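Local coordinates for protein EvdO2 (Micromonospora carbonacea, PDB 4XAB) that probably catalyses an oxidative cyclization in orthosomycin biosynthesis, as a metal-dependent oxygenase of the phytanoyl-CoA dioxygenase family built on a double-stranded beta helix, at residues Gly8-Arg13 against Ala98-Asp103; Arg49-Pro52 against Asp56-Asp59. All coordinates share one frame; numbering follows the deposited sequence.

Contact 1: Gly8-Arg13 against Ala98-Asp103; sequences GTIDHR and ASAFLD
OD2 of Asp-103 takes two salt bridges, from NH2 of Arg-15 and NH2 of Arg-19, a short way along the chain from where Ile-10 meets Ala-100 and Phe-101. Between 8-13 and 98-103 themselves the contact is apolar and small, burying 104 Å² in all, with no hydrogen bond across it. Ile-10 does the reaching. Its CG1 sits between the backbone N and the carbonyl carbon (chi1 56°), and the chain then runs on extended (chi2 172°), which carries the end methyl out to the helix. That methyl, CD1, lies 4.1 Å from CB of Ala-100. It also approaches the Phe-101 ring obliquely, at 4.2 Å from CE1. One methyl therefore serves two partners on successive residues of the helix. The backbones keep well apart, with CA of Ile-10 and CA of Ala-100 9.2 Å from each other, and the Ile-10 side chain bridges the distance. The aromatic ring is buried, whereas Ile-10 and Ala-100 remain partly exposed, so the isoleucine covers the outer margin of a deeper apolar layer.

Both segments also include a helix end. Asp-11 is the N-cap of helix 12-21, and its side chain caps a backbone N just beyond Arg-13. In helix 89-102 the last turn is closed by Leu-102 N bonding to Ala-98 O at 2.8 Å. Asp-103 is the first residue to leave the helix, with positive phi. Phe-101 stacks on Phe-18 of helix 12-21 and touches Leu-144 of strand 139-149, so the end of helix 89-102 lies between helix 12-21 and the main antiparallel sheet.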
# COMPACT_ATOMS: atom_id res chain seq x y z
N GLY A 8 -11.19 14.86 -6.71
CA GLY A 8 -11.43 15.57 -5.47
C GLY A 8 -10.30 16.53 -5.14
O GLY A 8 -9.33 16.66 -5.90
N THR A 9 -10.45 17.21 -4.02
CA THR A 9 -9.42 18.13 -3.54
C THR A 9 -9.02 17.75 -2.13
O THR A 9 -9.73 16.98 -1.48
CB THR A 9 -9.91 19.60 -3.54
OG1 THR A 9 -11.08 19.73 -2.72
CG2 THR A 9 -10.21 20.06 -4.95
N ILE A 10 -7.90 18.28 -1.65
CA ILE A 10 -7.58 18.15 -0.24
C ILE A 10 -7.69 19.49 0.46
O ILE A 10 -7.52 20.55 -0.16
CB ILE A 10 -6.18 17.55 0.00
CG1 ILE A 10 -5.10 18.38 -0.68
CG2 ILE A 10 -6.12 16.09 -0.46
CD1 ILE A 10 -3.69 17.94 -0.31
N ASP A 11 -8.02 19.45 1.74
CA ASP A 11 -8.09 20.67 2.52
C ASP A 11 -7.36 20.52 3.84
O ASP A 11 -6.75 19.47 4.10
CB ASP A 11 -9.55 21.09 2.75
CG ASP A 11 -10.39 19.99 3.36
OD1 ASP A 11 -9.84 19.14 4.10
OD2 ASP A 11 -11.62 19.99 3.10
N HIS A 12 -7.37 21.57 4.65
CA HIS A 12 -6.64 21.54 5.91
C HIS A 12 -7.06 20.38 6.79
O HIS A 12 -6.24 19.75 7.44
CB HIS A 12 -6.82 22.84 6.67
CG HIS A 12 -6.19 22.83 8.03
ND1 HIS A 12 -6.88 22.51 9.18
CD2 HIS A 12 -4.92 23.11 8.42
CE1 HIS A 12 -6.07 22.59 10.22
NE2 HIS A 12 -4.88 22.95 9.79
N ARG A 13 -8.36 20.10 6.81
CA ARG A 13 -8.91 19.03 7.63
C ARG A 13 -8.31 17.67 7.27
O ARG A 13 -8.06 16.84 8.14
CB ARG A 13 -10.43 18.99 7.50
CG ARG A 13 -11.10 17.93 8.33
CD ARG A 13 -12.53 17.70 7.86
NE ARG A 13 -12.58 17.34 6.44
CZ ARG A 13 -13.68 16.95 5.81
NH1 ARG A 13 -14.82 16.87 6.47
NH2 ARG A 13 -13.63 16.65 4.52
N ALA A 98 1.48 14.29 -1.14
CA ALA A 98 2.54 13.80 -0.25
C ALA A 98 3.31 14.97 0.33
O ALA A 98 3.60 15.01 1.53
CB ALA A 98 3.47 12.86 -1.00
N SER A 99 3.62 15.93 -0.53
CA SER A 99 4.31 17.15 -0.13
C SER A 99 3.54 17.90 0.95
O SER A 99 4.12 18.32 1.96
CB SER A 99 4.53 18.04 -1.35
OG SER A 99 5.10 19.27 -0.94
N ALA A 100 2.24 18.08 0.73
CA ALA A 100 1.39 18.76 1.71
C ALA A 100 1.34 18.01 3.03
O ALA A 100 1.42 18.60 4.10
CB ALA A 100 -0.01 18.94 1.15
N PHE A 101 1.23 16.69 2.95
CA PHE A 101 1.08 15.88 4.15
C PHE A 101 2.39 15.73 4.93
O PHE A 101 2.37 15.56 6.14
CB PHE A 101 0.52 14.50 3.82
CG PHE A 101 -0.98 14.47 3.58
CD1 PHE A 101 -1.68 15.64 3.37
CD2 PHE A 101 -1.66 13.27 3.56
CE1 PHE A 101 -3.06 15.62 3.16
CE2 PHE A 101 -3.04 13.23 3.35
CZ PHE A 101 -3.73 14.40 3.15
N LEU A 102 3.53 15.75 4.22
CA LEU A 102 4.82 15.57 4.87
C LEU A 102 5.54 16.88 5.19
O LEU A 102 6.58 16.87 5.84
CB LEU A 102 5.74 14.70 4.00
CG LEU A 102 5.31 13.25 3.73
CD1 LEU A 102 6.17 12.66 2.64
CD2 LEU A 102 5.42 12.42 4.99
N ASP A 103 4.98 18.00 4.72
CA ASP A 103 5.64 19.31 4.84
C ASP A 103 7.03 19.28 4.23
O ASP A 103 7.99 19.80 4.82
CB ASP A 103 5.71 19.76 6.29
CG ASP A 103 4.38 20.19 6.84
OD1 ASP A 103 3.70 21.00 6.17
OD2 ASP A 103 3.99 19.70 7.92

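Contact 2: Arg49-Pro52 against Asp56-Asp59; sequences RATP and DFYD
Arg-49 and Phe-57 form an antiparallel hydrogen-bonded pair that joins the two strands of a small beta hairpin. Arg-49 N bonds to Phe-57 O at 2.8 Å, and Phe-57 N returns a bond to Arg-49 O at 3.0 Å. The two side chains run side by side on one face of the ladder, and this is the tight part. CB of Arg-49 lies over one ring face, offset toward the rim, and CD comes to 3.5 Å from CZ of Phe-57. CG2 of Thr-51 meets the ring edge, 3.6 Å from CE2 of Phe-57. With CG anti to the backbone N (chi1 174°) and an extended chain, Arg-49 passes the ring and reaches Asp-59. There NH1 makes a salt bridge to OD2 of Asp-59 at 3.0 Å, within the guanidinium plane but from above the carboxylate plane. OD1 of Asp-59 pairs with Arg-64.

The other end, toward the unmodelled tip, is looser and wet. Thr-51 N gives a bond to a water at 2.8 Å, and that water donates to OD1 of Asp-56.

Without the Asp-59 carboxylate, as with an alanine here, Arg-49 and Arg-64 are likely to lose a shared charge partner, and the guanidinium of Arg-49 would probably be freer to turn. The chemistry implies a surface hairpin held by backbone bonds, one aromatic ring and a carboxylate between two arginines.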
# COMPACT_ATOMS: atom_id res chain seq x y z
N ARG A 49 -3.62 -16.77 -16.28
CA ARG A 49 -3.21 -17.74 -17.28
C ARG A 49 -3.69 -19.13 -16.90
O ARG A 49 -3.63 -19.51 -15.73
CB ARG A 49 -1.68 -17.73 -17.44
CG ARG A 49 -1.11 -18.80 -18.36
CD ARG A 49 0.37 -18.55 -18.64
NE ARG A 49 1.00 -19.63 -19.40
CZ ARG A 49 2.24 -19.57 -19.88
NH1 ARG A 49 2.97 -18.48 -19.67
NH2 ARG A 49 2.75 -20.59 -20.56
N ALA A 50 -4.17 -19.89 -17.88
CA ALA A 50 -4.66 -21.25 -17.65
C ALA A 50 -3.58 -22.30 -17.83
O ALA A 50 -2.60 -22.08 -18.54
CB ALA A 50 -5.82 -21.57 -18.58
N THR A 51 -3.82 -23.46 -17.22
CA THR A 51 -3.02 -24.66 -17.40
C THR A 51 -3.93 -25.79 -17.88
O THR A 51 -5.16 -25.66 -17.82
CB THR A 51 -2.34 -25.08 -16.10
OG1 THR A 51 -3.34 -25.61 -15.21
CG2 THR A 51 -1.65 -23.90 -15.46
N PRO A 52 -3.35 -26.90 -18.37
CA PRO A 52 -4.21 -28.03 -18.78
C PRO A 52 -5.07 -28.58 -17.64
O PRO A 52 -4.92 -29.76 -17.30
CB PRO A 52 -3.20 -29.08 -19.25
CG PRO A 52 -2.02 -28.29 -19.68
CD PRO A 52 -1.95 -27.09 -18.79
N ASP A 56 -5.55 -21.92 -12.48
CA ASP A 56 -5.03 -20.72 -13.12
C ASP A 56 -3.98 -20.11 -12.23
O ASP A 56 -3.97 -20.34 -11.02
CB ASP A 56 -6.11 -19.68 -13.39
CG ASP A 56 -7.21 -20.18 -14.29
OD1 ASP A 56 -7.00 -21.16 -15.02
OD2 ASP A 56 -8.30 -19.57 -14.25
N PHE A 57 -3.10 -19.31 -12.82
CA PHE A 57 -2.13 -18.55 -12.05
C PHE A 57 -1.92 -17.22 -12.74
O PHE A 57 -2.12 -17.11 -13.95
CB PHE A 57 -0.81 -19.32 -11.91
CG PHE A 57 -0.09 -19.57 -13.21
CD1 PHE A 57 0.94 -18.73 -13.61
CD2 PHE A 57 -0.42 -20.65 -14.01
CE1 PHE A 57 1.62 -18.97 -14.80
CE2 PHE A 57 0.25 -20.89 -15.19
CZ PHE A 57 1.27 -20.05 -15.59
N TYR A 58 -1.54 -16.21 -11.98
CA TYR A 58 -1.21 -14.93 -12.57
C TYR A 58 0.22 -14.98 -13.06
O TYR A 58 1.12 -15.42 -12.34
CB TYR A 58 -1.44 -13.78 -11.58
CG TYR A 58 -2.90 -13.44 -11.46
CD1 TYR A 58 -3.50 -12.56 -12.35
CD2 TYR A 58 -3.70 -14.03 -10.49
CE1 TYR A 58 -4.84 -12.26 -12.26
CE2 TYR A 58 -5.05 -13.73 -10.39
CZ TYR A 58 -5.61 -12.84 -11.28
OH TYR A 58 -6.96 -12.54 -11.19
N ASP A 59 0.43 -14.57 -14.30
CA ASP A 59 1.71 -14.80 -14.96
C ASP A 59 2.69 -13.70 -14.61
O ASP A 59 3.04 -12.88 -15.45
CB ASP A 59 1.53 -14.89 -16.47
CG ASP A 59 2.63 -15.66 -17.14
OD1 ASP A 59 3.60 -16.05 -16.43
OD2 ASP A 59 2.54 -15.86 -18.37
O HOH W 1 -5.90 -23.48 -15.28

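In the fold
The two contacts sit on opposite sides of the chain's centre. Their centres are 42 Å apart, and their nearest atoms about 28 Å. They share no helix or strand. Along the chain the order is 8-13, 49-52, 56-59, 98-103, so both halves of contact 2 fall between the halves of contact 1. Contact 1 brings together parts 85 residues apart, beside the main antiparallel sheet. Contact 2 is local, within a separate two-stranded hairpin that follows helix 32-45. The nickel ligands His-129, Asp-131 and His-215 all come later in the sequence. The centres of contacts 1 and 2 lie 18 and 26 Å from the chain's centre, so both are probably peripheral to the nickel site.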